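Local atomic coordinates of phage integrase/site-specific recombinase (Haloarcula marismortui, PDB entry 3NRW), a protein that probably binds DNA during site-specific recombination and integration, the part in this crystal being the helical N-terminal core-binding domain of the longer tyrosine-recombinase-type protein. Residues A[35-38]-A[39-43]; A[47-50]-A[51-55]; A[64-67]-A[68-71]. All blocks are in the same frame, centred on the assembly; numbering follows the deposited sequence.

Contact 1: residues A[35-38]-A[39-43]; sequences RLKH and FVEWA
The side chain of E41 folds back over the turn it shares with K37 and H38, in the middle of helix 26-45 of the all-helical core-binding domain. Residues 35-43 form one uninterrupted alpha-helix, and regular i to i+4 backbone bonds satisfy the carbonyls of four consecutive residues. V40 N gives a nearly straight bond to L36 O (2.9 Å, N-H...O 168°), E41 N reaches K37 O at 3.1 Å, W42 N binds H38 O, and A43 N continues the pattern to F39 O.

E41 takes the crowded first torsion, with CG between its backbone N and carbonyl carbon (chi1 45°). This turns the chain toward the preceding turn and puts CG 2.9 Å from K37 O and 3.1 Å from H38 O. The carboxylate then lies alongside the H38 imidazole, its plane only 12° from that of the ring, with OE2 3.9 Å from CD2. K37 crosses the same carboxylate with its aliphatic stem. Its amino group stays beyond salt-bridge range, NZ being 5.3 Å from E41 OE2, so any attraction between the charges is probably a diffuse one.

The inward residues L36, F39, V40 and W42 are buried among the other helices. L36 packs on Y16 and W86, and F39 meets Y62 edge-to-face. R35 takes no part in the E41 cluster; its NH1 is satisfied by T82 OG1 on helix 73-92. V40 CG2, beside its own backbone N, lies 3.4 Å from L36 O, the same oxygen that accepts V40 N.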
loop_
_atom_site.group_PDB
_atom_site.type_symbol
_atom_site.label_atom_id
_atom_site.label_comp_id
_atom_site.label_asym_id
_atom_site.label_seq_id
_atom_site.Cartn_x
_atom_site.Cartn_y
_atom_site.Cartn_z
ATOM N N ARG A 35 3.757 3.999 7.194
ATOM C CA ARG A 35 2.516 3.278 6.958
ATOM C C ARG A 35 2.699 2.083 6.028
ATOM O O ARG A 35 2.219 0.986 6.320
ATOM C CB ARG A 35 1.461 4.216 6.376
ATOM C CG ARG A 35 1.041 5.317 7.332
ATOM C CD ARG A 35 0.243 6.388 6.614
ATOM N NE ARG A 35 -0.127 7.471 7.518
ATOM C CZ ARG A 35 -0.582 8.655 7.120
ATOM N NH1 ARG A 35 -0.727 8.919 5.825
ATOM N NH2 ARG A 35 -0.898 9.575 8.019
ATOM N N LEU A 36 3.401 2.293 4.922
ATOM C CA LEU A 36 3.603 1.229 3.949
ATOM C C LEU A 36 4.610 0.189 4.394
ATOM O O LEU A 36 4.645 -0.912 3.848
ATOM C CB LEU A 36 4.011 1.819 2.602
ATOM C CG LEU A 36 2.930 2.695 1.961
ATOM C CD1 LEU A 36 3.396 3.181 0.600
ATOM C CD2 LEU A 36 1.635 1.890 1.824
ATOM N N LYS A 37 5.430 0.526 5.388
ATOM C CA LYS A 37 6.406 -0.436 5.879
ATOM C C LYS A 37 5.674 -1.676 6.381
ATOM O O LYS A 37 6.133 -2.800 6.183
ATOM C CB LYS A 37 7.243 0.169 7.012
ATOM C CG LYS A 37 8.281 -0.793 7.587
ATOM C CD LYS A 37 8.999 -0.169 8.772
ATOM C CE LYS A 37 9.894 -1.177 9.470
ATOM N NZ LYS A 37 10.546 -0.598 10.679
ATOM N N HIS A 38 4.526 -1.475 7.022
ATOM C CA HIS A 38 3.764 -2.600 7.541
ATOM C C HIS A 38 3.279 -3.491 6.418
ATOM O O HIS A 38 3.258 -4.715 6.547
ATOM C CB HIS A 38 2.569 -2.118 8.365
ATOM C CG HIS A 38 2.964 -1.336 9.575
ATOM N ND1 HIS A 38 2.895 0.042 9.627
ATOM C CD2 HIS A 38 3.499 -1.730 10.752
ATOM C CE1 HIS A 38 3.374 0.459 10.785
ATOM N NE2 HIS A 38 3.748 -0.597 11.485
ATOM N N PHE A 39 2.886 -2.879 5.311
ATOM C CA PHE A 39 2.399 -3.662 4.195
ATOM C C PHE A 39 3.513 -4.443 3.508
ATOM O O PHE A 39 3.343 -5.615 3.177
ATOM C CB PHE A 39 1.702 -2.774 3.172
ATOM C CG PHE A 39 1.078 -3.549 2.060
ATOM C CD1 PHE A 39 1.821 -3.902 0.940
ATOM C CD2 PHE A 39 -0.218 -4.023 2.185
ATOM C CE1 PHE A 39 1.281 -4.722 -0.042
ATOM C CE2 PHE A 39 -0.768 -4.844 1.209
ATOM C CZ PHE A 39 -0.016 -5.197 0.098
ATOM N N VAL A 40 4.651 -3.796 3.290
ATOM C CA VAL A 40 5.761 -4.467 2.628
ATOM C C VAL A 40 6.226 -5.693 3.407
ATOM O O VAL A 40 6.419 -6.759 2.821
ATOM C CB VAL A 40 6.949 -3.506 2.409
ATOM C CG1 VAL A 40 8.137 -4.263 1.827
ATOM C CG2 VAL A 40 6.530 -2.392 1.457
ATOM N N GLU A 41 6.399 -5.561 4.721
ATOM C CA GLU A 41 6.837 -6.703 5.521
ATOM C C GLU A 41 5.780 -7.805 5.508
ATOM O O GLU A 41 6.109 -8.983 5.376
ATOM C CB GLU A 41 7.147 -6.271 6.960
ATOM C CG GLU A 41 6.111 -5.361 7.587
ATOM C CD GLU A 41 6.433 -5.019 9.030
ATOM O OE1 GLU A 41 6.585 -5.959 9.839
ATOM O OE2 GLU A 41 6.522 -3.814 9.359
ATOM N N TRP A 42 4.512 -7.419 5.634
ATOM C CA TRP A 42 3.414 -8.378 5.613
ATOM C C TRP A 42 3.362 -9.103 4.269
ATOM O O TRP A 42 3.287 -10.333 4.216
ATOM C CB TRP A 42 2.083 -7.658 5.863
ATOM C CG TRP A 42 0.861 -8.542 5.745
ATOM C CD1 TRP A 42 0.295 -9.307 6.728
ATOM C CD2 TRP A 42 0.054 -8.729 4.579
ATOM N NE1 TRP A 42 -0.817 -9.957 6.246
ATOM C CE2 TRP A 42 -0.989 -9.619 4.928
ATOM C CE3 TRP A 42 0.107 -8.231 3.270
ATOM C CZ2 TRP A 42 -1.967 -10.020 4.016
ATOM C CZ3 TRP A 42 -0.871 -8.633 2.358
ATOM C CH2 TRP A 42 -1.893 -9.518 2.740
ATOM N N ALA A 43 3.402 -8.343 3.180
ATOM C CA ALA A 43 3.346 -8.941 1.848
ATOM C C ALA A 43 4.532 -9.874 1.604
ATOM O O ALA A 43 4.352 -10.981 1.094
ATOM C CB ALA A 43 3.309 -7.851 0.773
#

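Contact 2: residues A[47-50]-A[51-55]; sequences DITA and MRELT
E53 reaches back to T49, and its carboxylate meets that residue with both oxygens. OE2 accepts a weak, bent bond from T49 N (3.2 Å, N-H...O 131°), while OE1 accepts an equally weak one from T49 OG1. The threonine hydroxyl sits between its own backbone N and carbonyl carbon (chi1 60°), which places donor N-H and hydroxyl on the same carboxylate. E53 spans the gap with a chain extended beyond CG, running antiparallel to the I48 side chain; OE2 comes 3.5 Å from I48 CA. A50 N, buried here, has no partner in the model.

The backbone fixes the root of this side chain. E53 N binds A50 O at 3.0 Å, the donor standing 50° out of the carbonyl plane, and L54 N similarly returns to M51 O, so residues 51-53 form a short 3-10 turn in the linker between helices 26-45 and 56-67. That linker starts from a Schellman motif ending helix 26-45, with D47, at positive phi, as its C' residue; it ends at T55, the N-cap of the next helix, whose OG1 receives K58 N.

On the apolar side I48 and L54 lie roughly perpendicular, CD1 of the former 3.9 Å from CD2 of the latter. Beyond them, I48 packs on W42 and L54 on F39. Selenomethionine M51, bent at chi2 and chi3, packs against W86, L87 and L90 of helix 73-92.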
loop_
_atom_site.group_PDB
_atom_site.type_symbol
_atom_site.label_atom_id
_atom_site.label_comp_id
_atom_site.label_asym_id
_atom_site.label_seq_id
_atom_site.Cartn_x
_atom_site.Cartn_y
_atom_site.Cartn_z
ATOM N N ASP A 47 4.693 -14.168 0.994
ATOM C CA ASP A 47 5.201 -14.551 -0.321
ATOM C C ASP A 47 4.566 -13.833 -1.514
ATOM O O ASP A 47 4.389 -14.423 -2.579
ATOM C CB ASP A 47 5.079 -16.067 -0.525
ATOM C CG ASP A 47 5.747 -16.866 0.581
ATOM O OD1 ASP A 47 6.897 -16.544 0.949
ATOM O OD2 ASP A 47 5.121 -17.827 1.079
ATOM N N ILE A 48 4.208 -12.566 -1.339
ATOM C CA ILE A 48 3.647 -11.780 -2.438
ATOM C C ILE A 48 4.846 -11.126 -3.127
ATOM O O ILE A 48 5.381 -10.135 -2.637
ATOM C CB ILE A 48 2.688 -10.698 -1.903
ATOM C CG1 ILE A 48 1.453 -11.380 -1.297
ATOM C CG2 ILE A 48 2.296 -9.721 -3.023
ATOM C CD1 ILE A 48 0.523 -10.451 -0.541
ATOM N N THR A 49 5.260 -11.677 -4.267
ATOM C CA THR A 49 6.432 -11.173 -4.985
ATOM C C THR A 49 6.185 -10.096 -6.031
ATOM O O THR A 49 7.131 -9.477 -6.509
ATOM C CB THR A 49 7.192 -12.325 -5.670
ATOM O OG1 THR A 49 6.322 -12.974 -6.603
ATOM C CG2 THR A 49 7.667 -13.338 -4.635
ATOM N N ALA A 50 4.923 -9.883 -6.396
ATOM C CA ALA A 50 4.568 -8.871 -7.385
ATOM C C ALA A 50 3.265 -8.234 -6.931
ATOM O O ALA A 50 2.338 -8.933 -6.526
ATOM C CB ALA A 50 4.395 -9.509 -8.766
HETATM N N MSE A 51 3.184 -6.911 -7.003
HETATM C CA MSE A 51 1.978 -6.234 -6.564
HETATM C C MSE A 51 0.735 -6.637 -7.352
HETATM O O MSE A 51 -0.375 -6.595 -6.822
HETATM C CB MSE A 51 2.175 -4.715 -6.624
HETATM C CG MSE A 51 3.165 -4.178 -5.597
HETATM SE SE MSE A 51 2.608 -4.462 -3.735
HETATM C CE MSE A 51 1.345 -2.981 -3.573
ATOM N N ARG A 52 0.913 -7.039 -8.606
ATOM C CA ARG A 52 -0.228 -7.441 -9.421
ATOM C C ARG A 52 -0.939 -8.664 -8.830
ATOM O O ARG A 52 -2.101 -8.929 -9.145
ATOM C CB ARG A 52 0.225 -7.740 -10.854
ATOM C CG ARG A 52 -0.915 -7.869 -11.852
ATOM C CD ARG A 52 -0.388 -8.244 -13.225
ATOM N NE ARG A 52 0.549 -7.255 -13.756
ATOM C CZ ARG A 52 0.210 -6.035 -14.164
ATOM N NH1 ARG A 52 -1.051 -5.632 -14.104
ATOM N NH2 ARG A 52 1.133 -5.222 -14.656
ATOM N N GLU A 53 -0.241 -9.397 -7.968
ATOM C CA GLU A 53 -0.795 -10.591 -7.328
ATOM C C GLU A 53 -1.875 -10.257 -6.303
ATOM O O GLU A 53 -2.647 -11.126 -5.903
ATOM C CB GLU A 53 0.321 -11.393 -6.653
ATOM C CG GLU A 53 1.327 -11.987 -7.633
ATOM C CD GLU A 53 2.497 -12.673 -6.948
ATOM O OE1 GLU A 53 3.318 -13.297 -7.655
ATOM O OE2 GLU A 53 2.604 -12.582 -5.707
ATOM N N LEU A 54 -1.924 -9.000 -5.875
ATOM C CA LEU A 54 -2.922 -8.576 -4.900
ATOM C C LEU A 54 -4.348 -8.736 -5.418
ATOM O O LEU A 54 -4.602 -8.617 -6.617
ATOM C CB LEU A 54 -2.686 -7.120 -4.507
ATOM C CG LEU A 54 -1.442 -6.881 -3.655
ATOM C CD1 LEU A 54 -1.276 -5.390 -3.428
ATOM C CD2 LEU A 54 -1.574 -7.619 -2.322
ATOM N N THR A 55 -5.266 -9.007 -4.493
ATOM C CA THR A 55 -6.687 -9.192 -4.792
ATOM C C THR A 55 -7.507 -8.617 -3.645
ATOM O O THR A 55 -6.957 -8.237 -2.611
ATOM C CB THR A 55 -7.063 -10.683 -4.884
ATOM O OG1 THR A 55 -6.814 -11.309 -3.619
ATOM C CG2 THR A 55 -6.254 -11.382 -5.961
HETATM O O HOH W 1 4.268 -15.418 -5.289
#

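Contact 3: residues A[64-67]-A[68-71]; sequences TFRR and GSDV
The backbone leaves helix 56-67 through a tightening turn as it passes from T64-R67 into G68-V71. G68 N lies between two carbonyls: it bonds to F65 O at 3.0 Å and only weakly to T64 O, with an N-H...O angle of 122° in the weaker bond. The bonding spacing has thus already shortened from four residues to three at G68, and S69 N keeps it by taking R66 O, also at 3.0 Å, as the chain turns toward helix 73-92. A water bridges S69 O and, weakly, R67 O, donating to both.

The carbonyl of R66 is the hub of the contact, since two donors of S69 grip R66 O. The hydroxyl S69 OG approaches in the carbonyl plane and donates a short bond of 2.6 Å, whereas S69 N stands 63° out of that plane. With chi1 at 69°, S69 OG lies between its own N and carbonyl carbon, where it can reach back to R66 O and also accept a weak bond from V71 N (3.3 Å), which makes an ST turn. V71 turns its side chain toward the helix, and its CG1 touches R66 O at 3.7 Å.

R66 bends at chi2 and chi3, which curls its guanidinium round toward the serine. S69 OG lies over one face of that group, while S69 CB is 3.7 Å from R66 NH1. The polar end has its main partner elsewhere: R66 NE forms a salt bridge with E79 OE2 on helix 73-92. L76 of that helix packs against both R66 and V71.

Donating to R66 O and accepting from V71 N, the S69 hydroxyl joins the helix end to the following loop; the positive guanidinium over which it lies probably favours the oxygen's negative end there.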
loop_
_atom_site.group_PDB
_atom_site.type_symbol
_atom_site.label_atom_id
_atom_site.label_comp_id
_atom_site.label_asym_id
_atom_site.label_seq_id
_atom_site.Cartn_x
_atom_site.Cartn_y
_atom_site.Cartn_z
ATOM N N THR A 64 -7.495 -6.706 8.096
ATOM C CA THR A 64 -7.799 -7.411 9.334
ATOM C C THR A 64 -6.559 -7.587 10.204
ATOM O O THR A 64 -6.621 -7.488 11.430
ATOM C CB THR A 64 -8.416 -8.768 9.023
ATOM O OG1 THR A 64 -9.621 -8.558 8.281
ATOM C CG2 THR A 64 -8.740 -9.515 10.301
ATOM N N PHE A 65 -5.432 -7.853 9.557
ATOM C CA PHE A 65 -4.163 -8.010 10.247
ATOM C C PHE A 65 -3.858 -6.712 10.997
ATOM O O PHE A 65 -3.603 -6.724 12.207
ATOM C CB PHE A 65 -3.079 -8.328 9.210
ATOM C CG PHE A 65 -1.675 -8.152 9.707
ATOM C CD1 PHE A 65 -0.905 -7.082 9.259
ATOM C CD2 PHE A 65 -1.107 -9.070 10.587
ATOM C CE1 PHE A 65 0.417 -6.928 9.676
ATOM C CE2 PHE A 65 0.214 -8.926 11.011
ATOM C CZ PHE A 65 0.979 -7.853 10.553
ATOM N N ARG A 66 -3.910 -5.587 10.290
ATOM C CA ARG A 66 -3.627 -4.297 10.915
ATOM C C ARG A 66 -4.638 -3.957 12.021
ATOM O O ARG A 66 -4.278 -3.365 13.038
ATOM C CB ARG A 66 -3.595 -3.186 9.857
ATOM C CG ARG A 66 -2.444 -3.322 8.853
ATOM C CD ARG A 66 -1.086 -3.347 9.555
ATOM N NE ARG A 66 -0.762 -2.060 10.165
ATOM C CZ ARG A 66 -0.100 -1.916 11.309
ATOM N NH1 ARG A 66 0.314 -2.982 11.985
ATOM N NH2 ARG A 66 0.144 -0.704 11.785
ATOM N N ARG A 67 -5.893 -4.349 11.828
ATOM C CA ARG A 67 -6.937 -4.085 12.815
ATOM C C ARG A 67 -6.648 -4.866 14.099
ATOM O O ARG A 67 -7.172 -4.549 15.172
ATOM C CB ARG A 67 -8.293 -4.491 12.238
ATOM C CG ARG A 67 -9.493 -3.882 12.939
ATOM C CD ARG A 67 -10.401 -4.963 13.494
ATOM N NE ARG A 67 -10.753 -5.975 12.498
ATOM C CZ ARG A 67 -11.388 -5.725 11.357
ATOM N NH1 ARG A 67 -11.747 -4.485 11.048
ATOM N NH2 ARG A 67 -11.677 -6.722 10.529
ATOM N N GLY A 68 -5.811 -5.893 13.979
ATOM C CA GLY A 68 -5.451 -6.706 15.126
ATOM C C GLY A 68 -4.235 -6.188 15.877
ATOM O O GLY A 68 -3.787 -6.809 16.839
ATOM N N SER A 69 -3.690 -5.057 15.436
ATOM C CA SER A 69 -2.528 -4.461 16.091
ATOM C C SER A 69 -2.998 -3.514 17.193
ATOM O O SER A 69 -4.191 -3.444 17.481
ATOM C CB SER A 69 -1.671 -3.694 15.078
ATOM O OG SER A 69 -2.334 -2.521 14.623
ATOM N N ASP A 70 -2.066 -2.782 17.798
ATOM C CA ASP A 70 -2.400 -1.852 18.876
ATOM C C ASP A 70 -2.655 -0.436 18.365
ATOM O O ASP A 70 -2.761 0.506 19.151
ATOM C CB ASP A 70 -1.271 -1.835 19.914
ATOM C CG ASP A 70 -1.175 -3.137 20.693
ATOM O OD1 ASP A 70 -0.045 -3.551 21.027
ATOM O OD2 ASP A 70 -2.233 -3.738 20.982
ATOM N N VAL A 71 -2.764 -0.291 17.049
ATOM C CA VAL A 71 -2.998 1.009 16.435
ATOM C C VAL A 71 -4.425 1.514 16.658
ATOM O O VAL A 71 -5.364 0.717 16.747
ATOM C CB VAL A 71 -2.716 0.944 14.916
ATOM C CG1 VAL A 71 -3.781 0.118 14.211
ATOM C CG2 VAL A 71 -2.664 2.326 14.348
HETATM O O HOH W 2 -6.672 -4.835 18.486
#

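Along the chain the contacts come in series: contact 1 within helix 26-45, contact 2 in the linker to helix 56-67, and contact 3 where helix 56-67 runs into the loop before helix 73-92. Contact 1 touches both others, its centre about 12 Å from each of theirs, while contacts 2 and 3 lie about 21 Å apart between centres and do not meet. A probable hydrogen bond from I48 N to A43 O ties contact 2 to contact 1; W42 packs on F65 of contact 3, and H38 on R66. Helix 26-45 thus packs against the linker before helix 56-67 and against its C-terminal turn within the core-binding domain, a domain that in tyrosine recombinases generally takes part in gripping DNA.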